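Local coordinates for YfkN protein (Bacillus subtilis subsp. subtilis, PDB 3GVE) that belongs to the calcineurin-like phosphoesterase family and holds a manganese ion and a magnesium ion in neighbouring sites joined by a shared ligand, at residues A[70-78]-A[328-339]; A[132-142]-A[187-198]. One frame throughout, in Å; residues are numbered along the deposited sequence. Where two conformers were deposited one is given.

Interaction 1 of 2, residues A[70-78]-A[328-339]; sequences PLGEYAVKY and IQQTHQNTLEYV
Leu71 and Thr335, with CA atoms 5.6 Å apart, mark where helix 70-78 crosses helix 328-339 almost at a right angle (93°), the two axes 9.2 Å apart at closest approach. The packing is knobs-into-holes and works in both directions: a helix of the calcineurin-like phosphoesterase domain inserts Leu71 and Tyr74 into the C-terminal helix and receives Tyr338 in return. Leu71 has its CG anti to the backbone N (chi1 -176°), which sends CD1 between Ile328, Thr331, His332 and Thr335; the side chains of Leu71 and Ile328 reach toward each other, Leu71 CD1 coming 3.9 Å from Ile328 CG1. Pro91 and Val95 of helix 91-98 cover Ile328 beyond it. Tyr74 lies across the next turn, its ring carrying the backbone of Asn334 and Thr335 over one face, and its CZ is 3.4 Å from Asn334 CB. Between these two knobs, Thr335 OG1 packs against Tyr74 CB and Leu71 CA and gives its proton to Thr331 O in its own helix, at 2.9 Å, while CG2 lies on the Pro70-Leu71 backbone. Thr331 O also accepts from Thr335 N, from the opposite face of its plane. At the other end of the crossing, Pro70 CB presses tightly on Val339 CG2. Tyr338 fills the hole between Glu73, Tyr74, Lys77 and Tyr78, its ring nearly perpendicular (89°) to the Glu73 carboxylate. There its OH donates to Glu73 OE2 at 2.8 Å and accepts from Lys77 NZ at 2.9 Å, both partners lying at the ring edge near its plane.

Interaction 2 of 2, residues A[132-142]-A[187-198]; sequences ANVKTTSGENR and VQVQDIVESANE
Val134 and Val189 face each other as a non-hydrogen-bonded pair, followed by Lys135 and Gln188 as a hydrogen-bonded pair, in a short antiparallel two-stranded sheet. Residues 133-136 run antiparallel to 187-190; the first segment then turns back in a type I beta turn from Thr136 to Gly139, while the second enters its helix at Ile192. Lys135 N donates to Gln188 O at 2.8 Å in an almost straight bond (178°), and Gln188 N returns one to Lys135 O at 2.9 Å. On the far side of the valine pair, Gln190 N donates to Asn133 O. Asn133 adds a side-chain grip: with CG tucked between its backbone N and carbonyl carbon (chi1 69°), ND2 comes back over Val189 CG1 and donates to Gln190 O at 3.0 Å, close to the direction of the C=O bond. The same amide group is held outside the pair by Val171 O and Asn131 ND2. Val134 and Val189 share one face, and Val187 closes on Val134 beside them, Val134 CG1 to Val187 CB 3.9 Å, with Ile175 and Met176 of helix 175-178 packed against that group. On the other face the extended Lys135 chain points its NZ at the helix, meeting Glu198 OE2 at 2.9 Å on the syn lone pair, and Gln190 OE1 more weakly at 3.0 Å. Gln190 NE2 reaches Glu198 OE1 at 2.9 Å from above the carboxylate plane. Asp191 caps the helix by accepting from Glu194 N. The Gln190 amide thus bridges lysine and glutamate, so the salt bridge is probably fixed in position as well as balanced in charge, tying strand to helix.

From the N terminus the chain passes through the manganese and magnesium ligand Asp64 before entering helix 70-85, whose first turns wait for helix 322-340 near the C terminus; interaction 1 closes this loop of about 250 residues. Nested within it, interaction 2 closes a much shorter loop of 44 residues between 132-142 and 187-198. That inner loop contains strands 146-154 and 160-170 of the eight-stranded sheet. The metal ligands His216, His249 and His251 follow it, still inside the outer loop. The centres of interactions 1 and 2 are 33 Å apart, and they do not touch. Interaction 1 joins the C-terminal helix to helix 70-85; interaction 2 joins the turn region 132-142 to the entry of helix 192-205.

Interaction 1 of 2, residues A[70-78]-A[328-339]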
loop_
_atom_site.group_PDB
_atom_site.type_symbol
_atom_site.label_atom_id
_atom_site.label_comp_id
_atom_site.label_asym_id
_atom_site.label_seq_id
_atom_site.Cartn_x
_atom_site.Cartn_y
_atom_site.Cartn_z
ATOM N N PRO A 70 -4.626 -7.433 -6.998
ATOM C CA PRO A 70 -4.725 -8.692 -7.750
ATOM C C PRO A 70 -5.620 -8.646 -8.995
ATOM O O PRO A 70 -5.442 -9.472 -9.856
ATOM C CB PRO A 70 -5.255 -9.679 -6.700
ATOM C CG PRO A 70 -4.660 -9.168 -5.438
ATOM C CD PRO A 70 -4.782 -7.666 -5.550
ATOM N N LEU A 71 -6.535 -7.690 -9.095
ATOM C CA LEU A 71 -7.331 -7.547 -10.312
ATOM C C LEU A 71 -6.444 -7.101 -11.477
ATOM O O LEU A 71 -6.559 -7.612 -12.570
ATOM C CB LEU A 71 -8.506 -6.586 -10.097
ATOM C CG LEU A 71 -9.436 -6.475 -11.306
ATOM C CD1 LEU A 71 -10.897 -6.330 -10.888
ATOM C CD2 LEU A 71 -9.015 -5.374 -12.263
ATOM N N GLY A 72 -5.530 -6.177 -11.213
ATOM C CA GLY A 72 -4.567 -5.767 -12.217
ATOM C C GLY A 72 -3.650 -6.911 -12.617
ATOM O O GLY A 72 -3.295 -7.049 -13.773
ATOM N N GLU A 73 -3.266 -7.723 -11.634
ATOM C CA GLU A 73 -2.439 -8.916 -11.871
ATOM C C GLU A 73 -3.197 -9.940 -12.707
ATOM O O GLU A 73 -2.659 -10.531 -13.611
ATOM C CB GLU A 73 -2.090 -9.602 -10.554
ATOM C CG GLU A 73 -1.082 -8.926 -9.725
ATOM C CD GLU A 73 -0.985 -9.571 -8.333
ATOM O OE1 GLU A 73 -0.495 -8.888 -7.435
ATOM O OE2 GLU A 73 -1.423 -10.737 -8.132
ATOM N N TYR A 74 -4.462 -10.137 -12.380
ATOM C CA TYR A 74 -5.285 -11.067 -13.127
ATOM C C TYR A 74 -5.295 -10.693 -14.620
ATOM O O TYR A 74 -5.174 -11.534 -15.494
ATOM C CB TYR A 74 -6.719 -11.119 -12.559
ATOM C CG TYR A 74 -7.605 -11.989 -13.419
ATOM C CD1 TYR A 74 -7.617 -13.362 -13.254
ATOM C CD2 TYR A 74 -8.362 -11.448 -14.446
ATOM C CE1 TYR A 74 -8.376 -14.162 -14.049
ATOM C CE2 TYR A 74 -9.129 -12.254 -15.257
ATOM C CZ TYR A 74 -9.135 -13.605 -15.047
ATOM O OH TYR A 74 -9.893 -14.426 -15.850
ATOM N N ALA A 75 -5.427 -9.405 -14.915
ATOM C CA ALA A 75 -5.510 -8.975 -16.290
ATOM C C ALA A 75 -4.246 -9.280 -17.095
ATOM O O ALA A 75 -4.297 -9.827 -18.179
ATOM C CB ALA A 75 -5.869 -7.528 -16.369
ATOM N N VAL A 76 -3.110 -8.930 -16.513
ATOM C CA VAL A 76 -1.858 -9.176 -17.197
ATOM C C VAL A 76 -1.543 -10.677 -17.314
ATOM O O VAL A 76 -1.023 -11.107 -18.314
ATOM C CB VAL A 76 -0.699 -8.325 -16.596
ATOM C CG1 VAL A 76 -0.236 -8.855 -15.259
ATOM C CG2 VAL A 76 0.450 -8.218 -17.566
ATOM N N LYS A 77 -1.890 -11.464 -16.305
ATOM C CA LYS A 77 -1.581 -12.890 -16.346
ATOM C C LYS A 77 -2.522 -13.659 -17.265
ATOM O O LYS A 77 -2.072 -14.469 -18.048
ATOM C CB LYS A 77 -1.594 -13.481 -14.936
ATOM C CG LYS A 77 -0.444 -13.007 -14.080
ATOM C CD LYS A 77 -0.428 -13.738 -12.753
ATOM C CE LYS A 77 0.686 -13.256 -11.859
ATOM N NZ LYS A 77 0.786 -14.118 -10.640
ATOM N N TYR A 78 -3.816 -13.411 -17.158
ATOM C CA TYR A 78 -4.812 -14.187 -17.900
ATOM C C TYR A 78 -5.206 -13.640 -19.268
ATOM O O TYR A 78 -5.712 -14.376 -20.086
ATOM C CB TYR A 78 -6.064 -14.415 -17.045
ATOM C CG TYR A 78 -5.854 -15.445 -15.958
ATOM C CD1 TYR A 78 -6.317 -16.753 -16.103
ATOM C CD2 TYR A 78 -5.169 -15.119 -14.803
ATOM C CE1 TYR A 78 -6.109 -17.684 -15.102
ATOM C CE2 TYR A 78 -4.955 -16.038 -13.827
ATOM C CZ TYR A 78 -5.433 -17.314 -13.978
ATOM O OH TYR A 78 -5.210 -18.223 -12.988
ATOM N N ILE A 328 -17.534 -4.808 -14.332
ATOM C CA ILE A 328 -16.361 -5.511 -13.817
ATOM C C ILE A 328 -16.648 -6.857 -13.138
ATOM O O ILE A 328 -15.747 -7.580 -12.856
ATOM C CB ILE A 328 -15.583 -4.601 -12.817
ATOM C CG1 ILE A 328 -14.120 -5.043 -12.703
ATOM C CG2 ILE A 328 -16.282 -4.582 -11.451
ATOM C CD1 ILE A 328 -13.312 -4.852 -13.989
ATOM N N GLN A 329 -17.910 -7.167 -12.879
ATOM C CA GLN A 329 -18.274 -8.332 -12.066
ATOM C C GLN A 329 -17.568 -9.635 -12.443
ATOM O O GLN A 329 -17.011 -10.295 -11.589
ATOM C CB GLN A 329 -19.787 -8.558 -12.096
ATOM C CG GLN A 329 -20.212 -9.752 -11.295
ATOM C CD GLN A 329 -21.650 -9.655 -10.917
ATOM O OE1 GLN A 329 -22.035 -8.821 -10.139
ATOM N NE2 GLN A 329 -22.462 -10.512 -11.498
ATOM N N GLN A 330 -17.605 -9.995 -13.718
ATOM C CA GLN A 330 -17.009 -11.270 -14.144
ATOM C C GLN A 330 -15.507 -11.280 -13.864
ATOM O O GLN A 330 -14.973 -12.239 -13.377
ATOM C CB GLN A 330 -17.278 -11.577 -15.619
ATOM C CG GLN A 330 -16.919 -13.024 -15.995
ATOM C CD GLN A 330 -17.561 -14.038 -15.045
ATOM O OE1 GLN A 330 -18.776 -14.103 -14.941
ATOM N NE2 GLN A 330 -16.738 -14.793 -14.318
ATOM N N THR A 331 -14.847 -10.179 -14.186
ATOM C CA THR A 331 -13.414 -10.060 -13.926
ATOM C C THR A 331 -13.110 -10.131 -12.429
ATOM O O THR A 331 -12.171 -10.758 -12.007
ATOM C CB THR A 331 -12.864 -8.732 -14.480
ATOM O OG1 THR A 331 -13.099 -8.672 -15.886
ATOM C CG2 THR A 331 -11.362 -8.614 -14.212
ATOM N N HIS A 332 -13.921 -9.443 -11.651
ATOM C CA HIS A 332 -13.803 -9.475 -10.202
ATOM C C HIS A 332 -13.943 -10.904 -9.666
ATOM O O HIS A 332 -13.145 -11.339 -8.871
ATOM C CB HIS A 332 -14.834 -8.532 -9.597
ATOM C CG HIS A 332 -14.935 -8.618 -8.108
ATOM N ND1 HIS A 332 -13.915 -8.249 -7.259
ATOM C CD2 HIS A 332 -15.942 -9.053 -7.322
ATOM C CE1 HIS A 332 -14.299 -8.438 -6.012
ATOM N NE2 HIS A 332 -15.524 -8.921 -6.025
ATOM N N GLN A 333 -14.946 -11.629 -10.149
ATOM C CA GLN A 333 -15.137 -13.025 -9.719
ATOM C C GLN A 333 -13.991 -13.920 -10.168
ATOM O O GLN A 333 -13.562 -14.778 -9.422
ATOM C CB GLN A 333 -16.493 -13.560 -10.172
ATOM C CG GLN A 333 -17.622 -12.838 -9.465
ATOM C CD GLN A 333 -18.979 -13.317 -9.857
ATOM O OE1 GLN A 333 -19.117 -14.325 -10.528
ATOM N NE2 GLN A 333 -19.992 -12.602 -9.427
ATOM N N ASN A 334 -13.462 -13.674 -11.357
ATOM C CA ASN A 334 -12.289 -14.400 -11.824
ATOM C C ASN A 334 -11.063 -14.094 -10.969
ATOM O O ASN A 334 -10.229 -14.944 -10.719
ATOM C CB ASN A 334 -11.999 -14.075 -13.302
ATOM C CG ASN A 334 -13.064 -14.621 -14.247
ATOM O OD1 ASN A 334 -13.881 -15.441 -13.873
ATOM N ND2 ASN A 334 -13.046 -14.153 -15.468
ATOM N N THR A 335 -10.964 -12.845 -10.532
ATOM C CA THR A 335 -9.881 -12.435 -9.654
ATOM C C THR A 335 -9.974 -13.117 -8.278
ATOM O O THR A 335 -8.980 -13.543 -7.731
ATOM C CB THR A 335 -9.826 -10.897 -9.524
ATOM O OG1 THR A 335 -9.552 -10.342 -10.811
ATOM C CG2 THR A 335 -8.734 -10.454 -8.564
ATOM N N LEU A 336 -11.178 -13.195 -7.736
ATOM C CA LEU A 336 -11.365 -13.918 -6.486
ATOM C C LEU A 336 -10.858 -15.357 -6.621
ATOM O O LEU A 336 -10.188 -15.845 -5.748
ATOM C CB LEU A 336 -12.832 -13.923 -6.084
ATOM C CG LEU A 336 -13.470 -12.600 -5.681
ATOM C CD1 LEU A 336 -14.959 -12.784 -5.460
ATOM C CD2 LEU A 336 -12.829 -11.958 -4.452
ATOM N N GLU A 337 -11.174 -16.016 -7.727
ATOM C CA GLU A 337 -10.738 -17.393 -7.941
ATOM C C GLU A 337 -9.218 -17.438 -7.998
ATOM O O GLU A 337 -8.574 -18.294 -7.422
ATOM C CB GLU A 337 -11.348 -17.933 -9.230
ATOM C CG GLU A 337 -11.028 -19.389 -9.544
ATOM C CD GLU A 337 -11.730 -19.912 -10.795
ATOM O OE1 GLU A 337 -12.109 -21.100 -10.812
ATOM O OE2 GLU A 337 -11.889 -19.163 -11.772
ATOM N N TYR A 338 -8.652 -16.480 -8.714
ATOM C CA TYR A 338 -7.212 -16.367 -8.880
ATOM C C TYR A 338 -6.492 -16.196 -7.539
ATOM O O TYR A 338 -5.470 -16.819 -7.286
ATOM C CB TYR A 338 -6.916 -15.191 -9.817
ATOM C CG TYR A 338 -5.510 -14.657 -9.761
ATOM C CD1 TYR A 338 -4.440 -15.410 -10.190
ATOM C CD2 TYR A 338 -5.263 -13.391 -9.288
ATOM C CE1 TYR A 338 -3.156 -14.909 -10.129
ATOM C CE2 TYR A 338 -4.015 -12.896 -9.222
ATOM C CZ TYR A 338 -2.955 -13.636 -9.640
ATOM O OH TYR A 338 -1.694 -13.107 -9.563
ATOM N N VAL A 339 -7.042 -15.354 -6.683
ATOM C CA VAL A 339 -6.440 -15.053 -5.394
ATOM C C VAL A 339 -6.550 -16.209 -4.398
ATOM O O VAL A 339 -5.675 -16.411 -3.568
ATOM C CB VAL A 339 -7.103 -13.821 -4.779
ATOM C CG1 VAL A 339 -6.690 -13.665 -3.367
ATOM C CG2 VAL A 339 -6.736 -12.592 -5.585
#

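Interaction 2 of 2, residues A[132-142]-A[187-198]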
loop_
_atom_site.group_PDB
_atom_site.type_symbol
_atom_site.label_atom_id
_atom_site.label_comp_id
_atom_site.label_asym_id
_atom_site.label_seq_id
_atom_site.Cartn_x
_atom_site.Cartn_y
_atom_site.Cartn_z
ATOM N N ALA A 132 2.914 13.457 -23.095
ATOM C CA ALA A 132 3.735 14.308 -23.932
ATOM C C ALA A 132 5.223 14.122 -23.715
ATOM O O ALA A 132 5.998 14.494 -24.578
ATOM C CB ALA A 132 3.357 15.782 -23.715
ATOM N N ASN A 133 5.628 13.585 -22.568
ATOM C CA ASN A 133 7.055 13.589 -22.217
ATOM C C ASN A 133 7.845 12.293 -22.415
ATOM O O ASN A 133 9.058 12.326 -22.468
ATOM C CB ASN A 133 7.309 14.252 -20.837
ATOM C CG ASN A 133 6.771 13.447 -19.636
ATOM O OD1 ASN A 133 5.741 12.793 -19.706
ATOM N ND2 ASN A 133 7.475 13.545 -18.514
ATOM N N VAL A 134 7.171 11.161 -22.551
ATOM C CA VAL A 134 7.873 9.926 -22.883
ATOM C C VAL A 134 8.139 9.874 -24.385
ATOM O O VAL A 134 7.236 10.020 -25.173
ATOM C CB VAL A 134 7.096 8.662 -22.439
ATOM C CG1 VAL A 134 7.925 7.390 -22.734
ATOM C CG2 VAL A 134 6.768 8.746 -20.950
ATOM N N LYS A 135 9.402 9.675 -24.744
ATOM C CA LYS A 135 9.814 9.686 -26.141
ATOM C C LYS A 135 10.572 8.412 -26.538
ATOM O O LYS A 135 11.079 7.697 -25.703
ATOM C CB LYS A 135 10.638 10.948 -26.416
ATOM C CG LYS A 135 9.781 12.217 -26.319
ATOM C CD LYS A 135 10.586 13.487 -26.570
ATOM C CE LYS A 135 9.751 14.730 -26.402
ATOM N NZ LYS A 135 10.534 15.933 -26.738
ATOM N N THR A 136 10.614 8.138 -27.841
ATOM C CA THR A 136 11.449 7.063 -28.350
ATOM C C THR A 136 12.904 7.521 -28.180
ATOM O O THR A 136 13.157 8.680 -27.907
ATOM C CB THR A 136 11.177 6.769 -29.838
ATOM O OG1 THR A 136 11.567 7.895 -30.613
ATOM C CG2 THR A 136 9.685 6.463 -30.102
ATOM N N THR A 137 13.831 6.587 -28.348
ATOM C CA THR A 137 15.253 6.926 -28.191
ATOM C C THR A 137 15.708 7.948 -29.227
ATOM O O THR A 137 16.672 8.652 -29.003
ATOM C CB THR A 137 16.170 5.687 -28.194
ATOM O OG1 THR A 137 16.013 4.967 -29.416
ATOM C CG2 THR A 137 15.870 4.776 -27.022
ATOM N N SER A 138 14.986 8.066 -30.329
ATOM C CA SER A 138 15.314 9.056 -31.345
ATOM C C SER A 138 14.591 10.391 -31.162
ATOM O O SER A 138 14.803 11.320 -31.899
ATOM C CB SER A 138 15.046 8.490 -32.743
ATOM O OG SER A 138 13.669 8.496 -33.033
ATOM N N GLY A 139 13.705 10.471 -30.169
ATOM C CA GLY A 139 13.056 11.723 -29.817
ATOM C C GLY A 139 11.613 11.940 -30.264
ATOM O O GLY A 139 11.083 13.018 -30.150
ATOM N N GLU A 140 10.984 10.906 -30.794
ATOM C CA GLU A 140 9.596 11.026 -31.200
ATOM C C GLU A 140 8.669 10.800 -30.001
ATOM O O GLU A 140 9.004 10.056 -29.111
ATOM C CB GLU A 140 9.299 9.992 -32.279
ATOM C CG GLU A 140 10.140 10.161 -33.547
ATOM C CD GLU A 140 9.737 11.354 -34.394
ATOM O OE1 GLU A 140 8.585 11.773 -34.411
ATOM O OE2 GLU A 140 10.609 11.854 -35.090
ATOM N N ASN A 141 7.499 11.418 -29.995
ATOM C CA ASN A 141 6.557 11.105 -28.934
ATOM C C ASN A 141 6.211 9.627 -28.985
ATOM O O ASN A 141 5.861 9.120 -30.032
ATOM C CB ASN A 141 5.294 11.942 -29.058
ATOM C CG ASN A 141 5.506 13.370 -28.642
ATOM O OD1 ASN A 141 5.577 14.259 -29.470
ATOM N ND2 ASN A 141 5.599 13.590 -27.347
ATOM N N ARG A 142 6.313 8.961 -27.842
ATOM C CA ARG A 142 6.027 7.546 -27.745
ATOM C C ARG A 142 4.517 7.275 -27.660
ATOM O O ARG A 142 4.079 6.188 -27.936
ATOM C CB ARG A 142 6.753 6.963 -26.525
ATOM C CG ARG A 142 6.567 5.454 -26.322
ATOM C CD ARG A 142 6.922 4.658 -27.584
ATOM N NE ARG A 142 6.841 3.221 -27.371
ATOM C CZ ARG A 142 5.706 2.550 -27.293
ATOM N NH1 ARG A 142 4.555 3.182 -27.393
ATOM N NH2 ARG A 142 5.721 1.245 -27.117
ATOM N N VAL A 187 12.911 3.845 -24.315
ATOM C CA VAL A 187 12.333 5.184 -24.291
ATOM C C VAL A 187 13.250 6.050 -23.485
ATOM O O VAL A 187 14.150 5.532 -22.823
ATOM C CB VAL A 187 10.929 5.158 -23.640
ATOM C CG1 VAL A 187 9.952 4.356 -24.441
ATOM C CG2 VAL A 187 10.966 4.638 -22.154
ATOM N N GLN A 188 12.978 7.324 -23.564
ATOM C CA GLN A 188 13.581 8.332 -22.661
ATOM C C GLN A 188 12.471 9.274 -22.188
ATOM O O GLN A 188 11.349 9.264 -22.753
ATOM C CB GLN A 188 14.611 9.200 -23.376
ATOM C CG GLN A 188 13.995 10.132 -24.357
ATOM C CD GLN A 188 14.961 10.811 -25.302
ATOM O OE1 GLN A 188 15.115 10.397 -26.441
ATOM N NE2 GLN A 188 15.585 11.906 -24.850
ATOM N N VAL A 189 12.710 10.035 -21.132
ATOM C CA VAL A 189 11.655 10.891 -20.618
ATOM C C VAL A 189 12.109 12.324 -20.409
ATOM O O VAL A 189 13.025 12.594 -19.650
ATOM C CB VAL A 189 11.064 10.355 -19.284
ATOM C CG1 VAL A 189 9.884 11.204 -18.841
ATOM C CG2 VAL A 189 10.658 8.901 -19.406
ATOM N N GLN A 190 11.432 13.225 -21.096
ATOM C CA GLN A 190 11.700 14.637 -21.041
ATOM C C GLN A 190 11.159 15.227 -19.737
ATOM O O GLN A 190 10.124 14.803 -19.221
ATOM C CB GLN A 190 11.051 15.292 -22.258
ATOM C CG GLN A 190 11.250 16.790 -22.392
ATOM C CD GLN A 190 10.518 17.361 -23.588
ATOM O OE1 GLN A 190 9.528 16.811 -24.041
ATOM N NE2 GLN A 190 10.997 18.494 -24.085
ATOM N N ASP A 191 11.890 16.204 -19.218
ATOM C CA ASP A 191 11.452 16.976 -18.064
ATOM C C ASP A 191 10.012 17.430 -18.258
ATOM O O ASP A 191 9.624 17.855 -19.327
ATOM C CB ASP A 191 12.355 18.204 -17.878
ATOM C CG ASP A 191 11.799 19.193 -16.869
ATOM O OD1 ASP A 191 11.827 18.860 -15.689
ATOM O OD2 ASP A 191 11.337 20.266 -17.264
ATOM N N ILE A 192 9.238 17.349 -17.178
ATOM C CA ILE A 192 7.830 17.718 -17.220
ATOM C C ILE A 192 7.568 19.148 -17.730
ATOM O O ILE A 192 6.833 19.317 -18.688
ATOM C CB ILE A 192 7.148 17.446 -15.866
ATOM C CG1 ILE A 192 7.078 15.938 -15.643
ATOM C CG2 ILE A 192 5.742 18.060 -15.828
ATOM C CD1 ILE A 192 6.683 15.545 -14.231
ATOM N N VAL A 193 8.178 20.165 -17.101
ATOM C CA VAL A 193 7.988 21.559 -17.538
ATOM C C VAL A 193 8.437 21.785 -18.984
ATOM O O VAL A 193 7.765 22.452 -19.769
ATOM C CB VAL A 193 8.676 22.518 -16.539
ATOM C CG1 VAL A 193 8.831 23.927 -17.068
ATOM C CG2 VAL A 193 7.994 22.482 -15.164
ATOM N N GLU A 194 9.594 21.219 -19.335
ATOM C CA GLU A 194 10.128 21.373 -20.692
ATOM C C GLU A 194 9.223 20.714 -21.725
ATOM O O GLU A 194 8.925 21.309 -22.726
ATOM C CB GLU A 194 11.542 20.798 -20.816
ATOM C CG GLU A 194 12.607 21.604 -20.121
ATOM C CD GLU A 194 13.948 20.905 -20.100
ATOM O OE1 GLU A 194 14.163 19.991 -20.913
ATOM O OE2 GLU A 194 14.786 21.269 -19.258
ATOM N N SER A 195 8.628 19.611 -21.406
ATOM C CA SER A 195 7.625 18.962 -22.291
ATOM C C SER A 195 6.439 19.859 -22.455
ATOM O O SER A 195 5.862 19.996 -23.577
ATOM C CB SER A 195 7.335 17.529 -21.823
ATOM O OG SER A 195 6.101 17.099 -22.323
ATOM N N ALA A 196 5.977 20.452 -21.360
ATOM C CA ALA A 196 4.834 21.348 -21.436
ATOM C C ALA A 196 5.149 22.559 -22.317
ATOM O O ALA A 196 4.339 22.923 -23.153
ATOM C CB ALA A 196 4.408 21.798 -20.031
ATOM N N ASN A 197 6.321 23.170 -22.112
ATOM C CA ASN A 197 6.695 24.346 -22.874
ATOM C C ASN A 197 6.881 24.054 -24.369
ATOM O O ASN A 197 6.649 24.901 -25.177
ATOM C CB ASN A 197 7.916 25.011 -22.243
ATOM C CG ASN A 197 7.553 25.839 -21.033
ATOM O OD1 ASN A 197 6.443 26.290 -20.900
ATOM N ND2 ASN A 197 8.510 26.042 -20.164
ATOM N N GLU A 198 7.263 22.834 -24.703
ATOM C CA GLU A 198 7.428 22.418 -26.090
ATOM C C GLU A 198 6.074 22.170 -26.740
ATOM O O GLU A 198 5.859 22.472 -27.900
ATOM C CB GLU A 198 8.271 21.151 -26.093
ATOM C CG GLU A 198 8.536 20.461 -27.429
ATOM C CD GLU A 198 9.339 19.179 -27.220
ATOM O OE1 GLU A 198 10.501 19.258 -26.832
ATOM O OE2 GLU A 198 8.795 18.097 -27.397
HETATM O O HOH W 1 6.974 17.066 -25.153
#